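Local structure of SusD-like carbohydrate binding protein BF1063 (Bacteroides fragilis NCTC 9343, 3I4G) at residues 46-51 against 133-138; 125-130 against 251-256; 129-134 against 201-206. The protein probably binds carbohydrate at the outer membrane, as SusD-like proteins do in glycan capture. All coordinates share one frame; numbering follows the deposited sequence. Where two conformers were deposited one is given.

Interaction 1 of 3, residues 46-51 against 133-138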
# COMPACT_ATOMS: atom_id res chain seq x y z
N ASP A 46 2.14 11.76 -2.68
CA ASP A 46 0.73 11.43 -2.62
C ASP A 46 0.57 10.15 -1.84
O ASP A 46 1.51 9.39 -1.75
CB ASP A 46 0.16 11.18 -4.01
CG ASP A 46 -1.33 11.11 -3.99
OD1 ASP A 46 -1.91 12.17 -3.67
OD2 ASP A 46 -1.93 10.04 -4.25
N TRP A 47 -0.63 9.89 -1.29
CA TRP A 47 -0.89 8.62 -0.67
C TRP A 47 -0.67 7.46 -1.64
O TRP A 47 -0.47 6.32 -1.19
CB TRP A 47 -2.33 8.56 -0.16
CG TRP A 47 -2.60 9.62 0.87
CD1 TRP A 47 -3.28 10.80 0.68
CD2 TRP A 47 -2.13 9.65 2.22
NE1 TRP A 47 -3.27 11.54 1.85
CE2 TRP A 47 -2.59 10.84 2.81
CE3 TRP A 47 -1.44 8.73 3.02
CZ2 TRP A 47 -2.33 11.16 4.13
CZ3 TRP A 47 -1.22 9.05 4.36
CH2 TRP A 47 -1.64 10.25 4.88
N TRP A 48 -0.73 7.71 -2.95
CA TRP A 48 -0.60 6.65 -3.95
C TRP A 48 0.71 6.68 -4.71
O TRP A 48 0.88 5.88 -5.61
CB TRP A 48 -1.75 6.71 -4.95
CG TRP A 48 -3.10 6.60 -4.28
CD1 TRP A 48 -3.42 5.84 -3.21
CD2 TRP A 48 -4.31 7.28 -4.66
NE1 TRP A 48 -4.74 5.99 -2.90
CE2 TRP A 48 -5.31 6.88 -3.76
CE3 TRP A 48 -4.64 8.19 -5.65
CZ2 TRP A 48 -6.60 7.36 -3.82
CZ3 TRP A 48 -5.92 8.67 -5.71
CH2 TRP A 48 -6.88 8.28 -4.80
N SER A 49 1.62 7.60 -4.38
CA SER A 49 2.92 7.63 -5.04
C SER A 49 3.77 6.46 -4.55
O SER A 49 3.41 5.78 -3.57
CB SER A 49 3.64 8.95 -4.81
OG SER A 49 4.20 9.05 -3.50
N TYR A 50 4.88 6.18 -5.19
CA TYR A 50 5.61 4.97 -4.77
C TYR A 50 6.14 5.11 -3.35
O TYR A 50 6.14 4.14 -2.59
CB TYR A 50 6.70 4.53 -5.77
CG TYR A 50 7.97 5.31 -5.88
CD1 TYR A 50 8.95 5.17 -4.92
CD2 TYR A 50 8.24 6.16 -6.94
CE1 TYR A 50 10.14 5.83 -5.02
CE2 TYR A 50 9.44 6.83 -7.02
CZ TYR A 50 10.38 6.66 -6.08
OH TYR A 50 11.56 7.37 -6.22
N HIS A 51 6.63 6.28 -2.97
CA HIS A 51 7.09 6.49 -1.61
C HIS A 51 5.91 6.68 -0.66
O HIS A 51 5.98 6.29 0.52
CB HIS A 51 8.05 7.68 -1.53
CG HIS A 51 8.90 7.74 -0.29
ND1 HIS A 51 8.44 7.51 0.99
CD2 HIS A 51 10.19 8.09 -0.16
CE1 HIS A 51 9.43 7.69 1.85
NE2 HIS A 51 10.51 8.05 1.18
N TYR A 133 -9.41 12.70 2.80
CA TYR A 133 -9.91 12.67 4.16
C TYR A 133 -9.83 11.25 4.75
O TYR A 133 -9.61 11.10 5.93
CB TYR A 133 -11.33 13.27 4.25
CG TYR A 133 -11.28 14.76 4.16
CD1 TYR A 133 -10.73 15.50 5.18
CD2 TYR A 133 -11.75 15.44 3.03
CE1 TYR A 133 -10.65 16.86 5.11
CE2 TYR A 133 -11.71 16.82 2.97
CZ TYR A 133 -11.15 17.52 4.00
OH TYR A 133 -11.04 18.94 3.98
N PHE A 134 -10.02 10.22 3.93
CA PHE A 134 -9.90 8.84 4.37
C PHE A 134 -8.51 8.57 4.92
O PHE A 134 -8.37 8.01 6.01
CB PHE A 134 -10.24 7.88 3.19
CG PHE A 134 -9.80 6.47 3.43
CD1 PHE A 134 -10.57 5.59 4.14
CD2 PHE A 134 -8.57 6.04 2.97
CE1 PHE A 134 -10.14 4.33 4.40
CE2 PHE A 134 -8.13 4.76 3.21
CZ PHE A 134 -8.92 3.91 3.94
N TYR A 135 -7.49 8.96 4.19
CA TYR A 135 -6.13 8.77 4.68
C TYR A 135 -5.78 9.71 5.86
O TYR A 135 -5.19 9.28 6.83
CB TYR A 135 -5.12 8.90 3.54
CG TYR A 135 -5.19 7.83 2.50
CD1 TYR A 135 -4.74 6.55 2.79
CD2 TYR A 135 -5.64 8.08 1.22
CE1 TYR A 135 -4.81 5.55 1.84
CE2 TYR A 135 -5.72 7.09 0.28
CZ TYR A 135 -5.31 5.82 0.61
OH TYR A 135 -5.36 4.83 -0.35
N LEU A 136 -6.18 10.98 5.79
CA LEU A 136 -5.98 11.85 6.96
C LEU A 136 -6.61 11.28 8.21
O LEU A 136 -6.01 11.28 9.29
CB LEU A 136 -6.51 13.24 6.67
CG LEU A 136 -5.78 14.08 5.64
CD1 LEU A 136 -6.64 15.27 5.28
CD2 LEU A 136 -4.43 14.51 6.17
N ALA A 137 -7.85 10.83 8.09
CA ALA A 137 -8.59 10.23 9.20
C ALA A 137 -7.98 8.92 9.69
O ALA A 137 -8.14 8.59 10.85
CB ALA A 137 -10.08 9.97 8.80
N SER A 138 -7.29 8.19 8.81
CA SER A 138 -6.64 6.97 9.23
C SER A 138 -5.46 7.22 10.17
O SER A 138 -5.20 6.42 11.08
CB SER A 138 -6.13 6.20 8.01
OG SER A 138 -7.20 5.72 7.19
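An aromatic cluster of W47, W48 and Y135 packs a tight turn against the later part of helix 116-139, in the helical core of this SusD-family protein. The W47 indole and the Y135 phenol ring form an offset stack, the five-membered ring of W47 lying 13° from the plane of the phenol ring, with centroids 4.4 Å apart. The two side chains run past each other in opposite directions, and each methylene lands on its partner's ring: Y135 CB sits over the W47 indole, 3.3 Å from W47 CE2, while W47 CB sits over the tyrosine ring, 3.8 Å from its centroid. Both are CH-pi contacts. The opposite face of the Y135 ring is covered by F134 CD2 of its own helix. Farther along the indole, L136 CD2 touches W47 CZ2 at 4.4 Å.

W48 crosses Y135 at about a right angle and reaches its hydroxyl: W48 NE1 donates to Y135 OH over 2.9 Å, with an N-H...O angle of 153° and the oxygen close to the indole plane. D46 sets up this turn: in the conformer described, its OD2 accepts from W48 N at 2.9 Å in an Asx turn, overlapping a type I beta turn closed by S49 N and D46 O, and its OD1 forms a salt bridge with R98.

The two buried indole N-H groups are thus both satisfied, W48 NE1 by the tyrosine and W47 NE1 by S95 OG of helix 86-109, and together stack and hydrogen bond probably restrict the tilt and rotation of the tyrosine ring.

Interaction 2 of 3, residues 125-130 against 251-256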
# COMPACT_ATOMS: atom_id res chain seq x y z
N ALA A 125 -14.37 14.20 -8.69
CA ALA A 125 -13.79 15.16 -7.75
C ALA A 125 -14.17 14.82 -6.31
O ALA A 125 -13.33 14.93 -5.40
CB ALA A 125 -14.23 16.59 -8.09
N ARG A 126 -15.40 14.39 -6.09
CA ARG A 126 -15.81 14.00 -4.74
C ARG A 126 -15.07 12.74 -4.26
O ARG A 126 -14.67 12.65 -3.11
CB ARG A 126 -17.32 13.81 -4.64
CG ARG A 126 -18.09 15.13 -4.81
CD ARG A 126 -19.58 14.88 -4.84
NE ARG A 126 -20.10 14.63 -3.51
CZ ARG A 126 -21.39 14.42 -3.26
NH1 ARG A 126 -22.26 14.34 -4.26
NH2 ARG A 126 -21.81 14.27 -2.02
N PHE A 127 -14.90 11.78 -5.16
CA PHE A 127 -14.14 10.58 -4.82
C PHE A 127 -12.73 10.95 -4.42
O PHE A 127 -12.25 10.54 -3.38
CB PHE A 127 -14.10 9.63 -6.01
CG PHE A 127 -13.07 8.52 -5.86
CD1 PHE A 127 -13.33 7.43 -5.05
CD2 PHE A 127 -11.86 8.59 -6.53
CE1 PHE A 127 -12.39 6.42 -4.91
CE2 PHE A 127 -10.93 7.57 -6.38
CZ PHE A 127 -11.20 6.49 -5.56
N LEU A 128 -12.07 11.74 -5.25
CA LEU A 128 -10.69 12.13 -4.98
C LEU A 128 -10.57 12.92 -3.67
O LEU A 128 -9.68 12.63 -2.87
CB LEU A 128 -10.11 12.92 -6.16
CG LEU A 128 -9.89 12.11 -7.42
CD1 LEU A 128 -9.59 13.03 -8.60
CD2 LEU A 128 -8.75 11.04 -7.25
N ARG A 129 -11.47 13.86 -3.43
CA ARG A 129 -11.43 14.62 -2.19
C ARG A 129 -11.63 13.70 -0.99
O ARG A 129 -10.93 13.79 0.04
CB ARG A 129 -12.50 15.72 -2.22
CG ARG A 129 -12.58 16.50 -0.91
CD ARG A 129 -13.61 17.63 -0.97
NE ARG A 129 -14.97 17.15 -1.12
CZ ARG A 129 -16.04 17.93 -1.11
NH1 ARG A 129 -15.92 19.24 -0.96
NH2 ARG A 129 -17.24 17.41 -1.22
N ALA A 130 -12.60 12.80 -1.09
CA ALA A 130 -12.88 11.90 0.01
C ALA A 130 -11.73 10.94 0.32
O ALA A 130 -11.50 10.63 1.50
CB ALA A 130 -14.15 11.13 -0.22
N ASN A 251 -7.59 -5.40 -11.17
CA ASN A 251 -7.09 -4.10 -10.74
C ASN A 251 -8.18 -3.05 -10.97
O ASN A 251 -8.39 -2.58 -12.07
CB ASN A 251 -5.79 -3.73 -11.45
CG ASN A 251 -4.61 -4.58 -11.00
OD1 ASN A 251 -4.64 -5.18 -9.91
ND2 ASN A 251 -3.58 -4.66 -11.84
N ILE A 252 -8.87 -2.71 -9.89
CA ILE A 252 -10.04 -1.82 -9.91
C ILE A 252 -9.61 -0.37 -9.98
O ILE A 252 -10.17 0.40 -10.76
CB ILE A 252 -10.90 -2.09 -8.68
CG1 ILE A 252 -11.60 -3.45 -8.84
CG2 ILE A 252 -11.96 -0.99 -8.48
CD1 ILE A 252 -12.22 -4.03 -7.55
N PHE A 253 -8.64 0.01 -9.15
CA PHE A 253 -8.11 1.38 -9.11
C PHE A 253 -6.59 1.25 -9.04
O PHE A 253 -6.08 0.46 -8.25
CB PHE A 253 -8.70 2.20 -7.96
CG PHE A 253 -8.34 3.67 -8.01
CD1 PHE A 253 -8.84 4.48 -9.01
CD2 PHE A 253 -7.50 4.23 -7.07
CE1 PHE A 253 -8.44 5.81 -9.10
CE2 PHE A 253 -7.13 5.58 -7.17
CZ PHE A 253 -7.59 6.35 -8.18
N TYR A 254 -5.88 2.05 -9.80
CA TYR A 254 -4.43 1.94 -9.92
C TYR A 254 -3.83 3.22 -10.39
O TYR A 254 -4.54 4.14 -10.89
CB TYR A 254 -4.09 0.80 -10.91
CG TYR A 254 -4.83 0.87 -12.21
CD1 TYR A 254 -4.42 1.76 -13.22
CD2 TYR A 254 -5.94 0.07 -12.45
CE1 TYR A 254 -5.13 1.82 -14.44
CE2 TYR A 254 -6.61 0.12 -13.64
CZ TYR A 254 -6.21 0.97 -14.63
OH TYR A 254 -6.92 1.03 -15.83
N ILE A 255 -2.50 3.32 -10.27
CA ILE A 255 -1.73 4.43 -10.82
C ILE A 255 -0.89 3.89 -11.97
O ILE A 255 -0.08 2.97 -11.77
CB ILE A 255 -0.80 5.08 -9.77
CG1 ILE A 255 -1.50 5.38 -8.45
CG2 ILE A 255 -0.20 6.32 -10.40
CD1 ILE A 255 -2.78 6.26 -8.56
N GLN A 256 -1.11 4.43 -13.17
CA GLN A 256 -0.34 4.06 -14.33
C GLN A 256 0.70 5.13 -14.60
O GLN A 256 0.36 6.31 -14.68
CB GLN A 256 -1.24 3.90 -15.56
CG GLN A 256 -0.47 3.61 -16.82
CD GLN A 256 -1.37 3.33 -17.97
OE1 GLN A 256 -2.06 4.25 -18.46
NE2 GLN A 256 -1.34 2.12 -18.44
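A classic beta bulge at I252 and F253, both facing I385 of strand 380-386, presents the F253 side chain to helix 116-139, where F127 meets it in an edge-to-face (T-shaped) pair. The two phenyl groups come from opposite directions. F127 supplies the edge: its CE2 stands over one face of the F253 ring, displaced toward the rim, and lies 4.0 Å from F253 CZ and 4.1 Å from F253 CE1. Ring centroids are 5.4 Å apart and the planes meet at 75°. In both residues CG is anti to the backbone N and beside the carbonyl carbon (chi1 166° in F127 and -171° in F253), and from there the two rings meet. The join is small, buried and wholly apolar, 88 Å² summed over both sides, and rests on the weakly polar attraction of an aromatic C-H edge for a pi face.

The F253 ring also meets W48 edge-to-face, and F127 leans on F174 of helix 163-180 and on A195 in a loop. R126 and R129 form salt bridges with E173 of helix 163-180. The chain turns a corner at F253 itself, and backbone hydrogen bonds hold it there to V384 and I385; beyond the corner, strand 254-257 runs antiparallel to strand 380-386. Helix 116-139 is accordingly flanked by helices 86-109 and 163-180, with F127 reaching from it to the bulge at F253, just before strand 254-257.

Interaction 3 of 3, residues 129-134 against 201-206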
# COMPACT_ATOMS: atom_id res chain seq x y z
N ARG A 129 -11.47 13.86 -3.43
CA ARG A 129 -11.43 14.62 -2.19
C ARG A 129 -11.63 13.70 -0.99
O ARG A 129 -10.93 13.79 0.04
CB ARG A 129 -12.50 15.72 -2.22
CG ARG A 129 -12.58 16.50 -0.91
CD ARG A 129 -13.61 17.63 -0.97
NE ARG A 129 -14.97 17.15 -1.12
CZ ARG A 129 -16.04 17.93 -1.11
NH1 ARG A 129 -15.92 19.24 -0.96
NH2 ARG A 129 -17.24 17.41 -1.22
N ALA A 130 -12.60 12.80 -1.09
CA ALA A 130 -12.88 11.90 0.01
C ALA A 130 -11.73 10.94 0.32
O ALA A 130 -11.50 10.63 1.50
CB ALA A 130 -14.15 11.13 -0.22
N THR A 131 -11.00 10.51 -0.70
CA THR A 131 -9.85 9.66 -0.42
C THR A 131 -8.84 10.40 0.44
O THR A 131 -8.22 9.80 1.30
CB THR A 131 -9.12 9.10 -1.65
OG1 THR A 131 -8.53 10.16 -2.43
CG2 THR A 131 -10.00 8.20 -2.50
N GLN A 132 -8.68 11.70 0.27
CA GLN A 132 -7.70 12.42 1.09
C GLN A 132 -8.13 12.44 2.53
O GLN A 132 -7.30 12.23 3.41
CB GLN A 132 -7.52 13.85 0.55
CG GLN A 132 -7.14 13.92 -0.92
CD GLN A 132 -5.92 13.11 -1.26
OE1 GLN A 132 -4.79 13.56 -1.04
NE2 GLN A 132 -6.12 11.91 -1.82
N TYR A 133 -9.41 12.70 2.80
CA TYR A 133 -9.91 12.67 4.16
C TYR A 133 -9.83 11.25 4.75
O TYR A 133 -9.61 11.10 5.93
CB TYR A 133 -11.33 13.27 4.25
CG TYR A 133 -11.28 14.76 4.16
CD1 TYR A 133 -10.73 15.50 5.18
CD2 TYR A 133 -11.75 15.44 3.03
CE1 TYR A 133 -10.65 16.86 5.11
CE2 TYR A 133 -11.71 16.82 2.97
CZ TYR A 133 -11.15 17.52 4.00
OH TYR A 133 -11.04 18.94 3.98
N PHE A 134 -10.02 10.22 3.93
CA PHE A 134 -9.90 8.84 4.37
C PHE A 134 -8.51 8.57 4.92
O PHE A 134 -8.37 8.01 6.01
CB PHE A 134 -10.24 7.88 3.19
CG PHE A 134 -9.80 6.47 3.43
CD1 PHE A 134 -10.57 5.59 4.14
CD2 PHE A 134 -8.57 6.04 2.97
CE1 PHE A 134 -10.14 4.33 4.40
CE2 PHE A 134 -8.13 4.76 3.21
CZ PHE A 134 -8.92 3.91 3.94
N LEU A 201 -16.77 2.26 -4.14
CA LEU A 201 -17.30 1.28 -3.21
C LEU A 201 -16.19 0.61 -2.37
O LEU A 201 -16.44 0.25 -1.21
CB LEU A 201 -18.14 0.19 -3.93
CG LEU A 201 -19.42 0.64 -4.59
CD1 LEU A 201 -19.98 -0.45 -5.51
CD2 LEU A 201 -20.40 1.01 -3.50
N ALA A 202 -15.00 0.41 -2.93
CA ALA A 202 -13.92 -0.22 -2.19
C ALA A 202 -13.44 0.72 -1.10
O ALA A 202 -13.19 0.29 0.03
CB ALA A 202 -12.79 -0.60 -3.11
N PHE A 203 -13.32 2.01 -1.41
CA PHE A 203 -12.98 2.97 -0.37
C PHE A 203 -14.09 3.14 0.66
O PHE A 203 -13.81 3.32 1.84
CB PHE A 203 -12.56 4.32 -0.95
CG PHE A 203 -11.12 4.35 -1.35
CD1 PHE A 203 -10.17 4.72 -0.41
CD2 PHE A 203 -10.69 3.98 -2.61
CE1 PHE A 203 -8.82 4.74 -0.72
CE2 PHE A 203 -9.32 4.01 -2.93
CZ PHE A 203 -8.40 4.35 -1.96
N LEU A 204 -15.33 3.03 0.23
CA LEU A 204 -16.45 2.98 1.17
C LEU A 204 -16.27 1.82 2.13
O LEU A 204 -16.42 1.97 3.35
CB LEU A 204 -17.78 2.83 0.43
CG LEU A 204 -19.03 2.65 1.26
CD1 LEU A 204 -19.23 3.85 2.21
CD2 LEU A 204 -20.24 2.49 0.35
N GLY A 205 -16.00 0.63 1.61
CA GLY A 205 -15.75 -0.52 2.45
C GLY A 205 -14.61 -0.33 3.41
O GLY A 205 -14.73 -0.68 4.59
N ARG A 206 -13.48 0.23 2.95
CA ARG A 206 -12.38 0.47 3.86
C ARG A 206 -12.77 1.49 4.94
O ARG A 206 -12.37 1.36 6.11
CB ARG A 206 -11.13 1.01 3.13
CG ARG A 206 -10.36 0.04 2.26
CD ARG A 206 -9.12 0.73 1.76
NE ARG A 206 -8.19 -0.14 1.06
CZ ARG A 206 -7.02 0.29 0.65
NH1 ARG A 206 -6.68 1.57 0.82
NH2 ARG A 206 -6.19 -0.54 0.06
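F203 takes T131 on its face and F134 at its edge, joining two helices that run nearly parallel, helix 116-139 and helix 197-211, in the alpha-helical part of this SusD-family fold. T131 CG2 stands over the centre of the F203 ring in a CH-pi contact, 3.9 Å from the centroid and only 5° off the ring normal. At right angles to this, the F203 edge points to the face of F134 in a T-shaped pair with planes at 89°; F203 CE1 lies 3.9 Å from F134 CD2. The far end of the F134 ring then reaches R206, with CE1 and CZ each 3.7 Å from R206 CB.

The segment axes approach to 11.1 Å at an angle of 23°, a wide spacing filled by these rings. T131 is fixed by its hydroxyl, which bonds to L128 O a turn earlier and receives Q132 NE2 at 3.0 Å; with OG1 turned back to its own helix, CG2 is left to meet F203. On the other helix, R206 extends from CG to NE and forms a salt bridge with E389, while its cation-pi partner W456 also packs on F134. Strand 380-386 backs the helix through V384 and I385, which touch F203. Along the R206 chain, CD lies 3.9 Å from F134 CZ.

From the N terminus, the turn at 46-51 comes first, and interaction 1 closes a loop of 81 intervening residues onto the later part of helix 116-139. Interactions 2 and 3 start from earlier, overlapping parts of that helix: interaction 3 reaches forward to helix 197-211 and shares its start with interaction 2, whose loop runs on past it to 251-256. Interactions 1 and 2 cross, since 125-130 lies between 46-51 and 133-138 while its partner 251-256 lies beyond both. The three also touch one another: W48 CH2 packs 3.6 Å from F253 CE2, Y135 OH 3.5 Å from F203 CZ, and F127 CE1 3.8 Å from F203 CD2. One helix thereby ties the turn, a second helix and the bulged strand together.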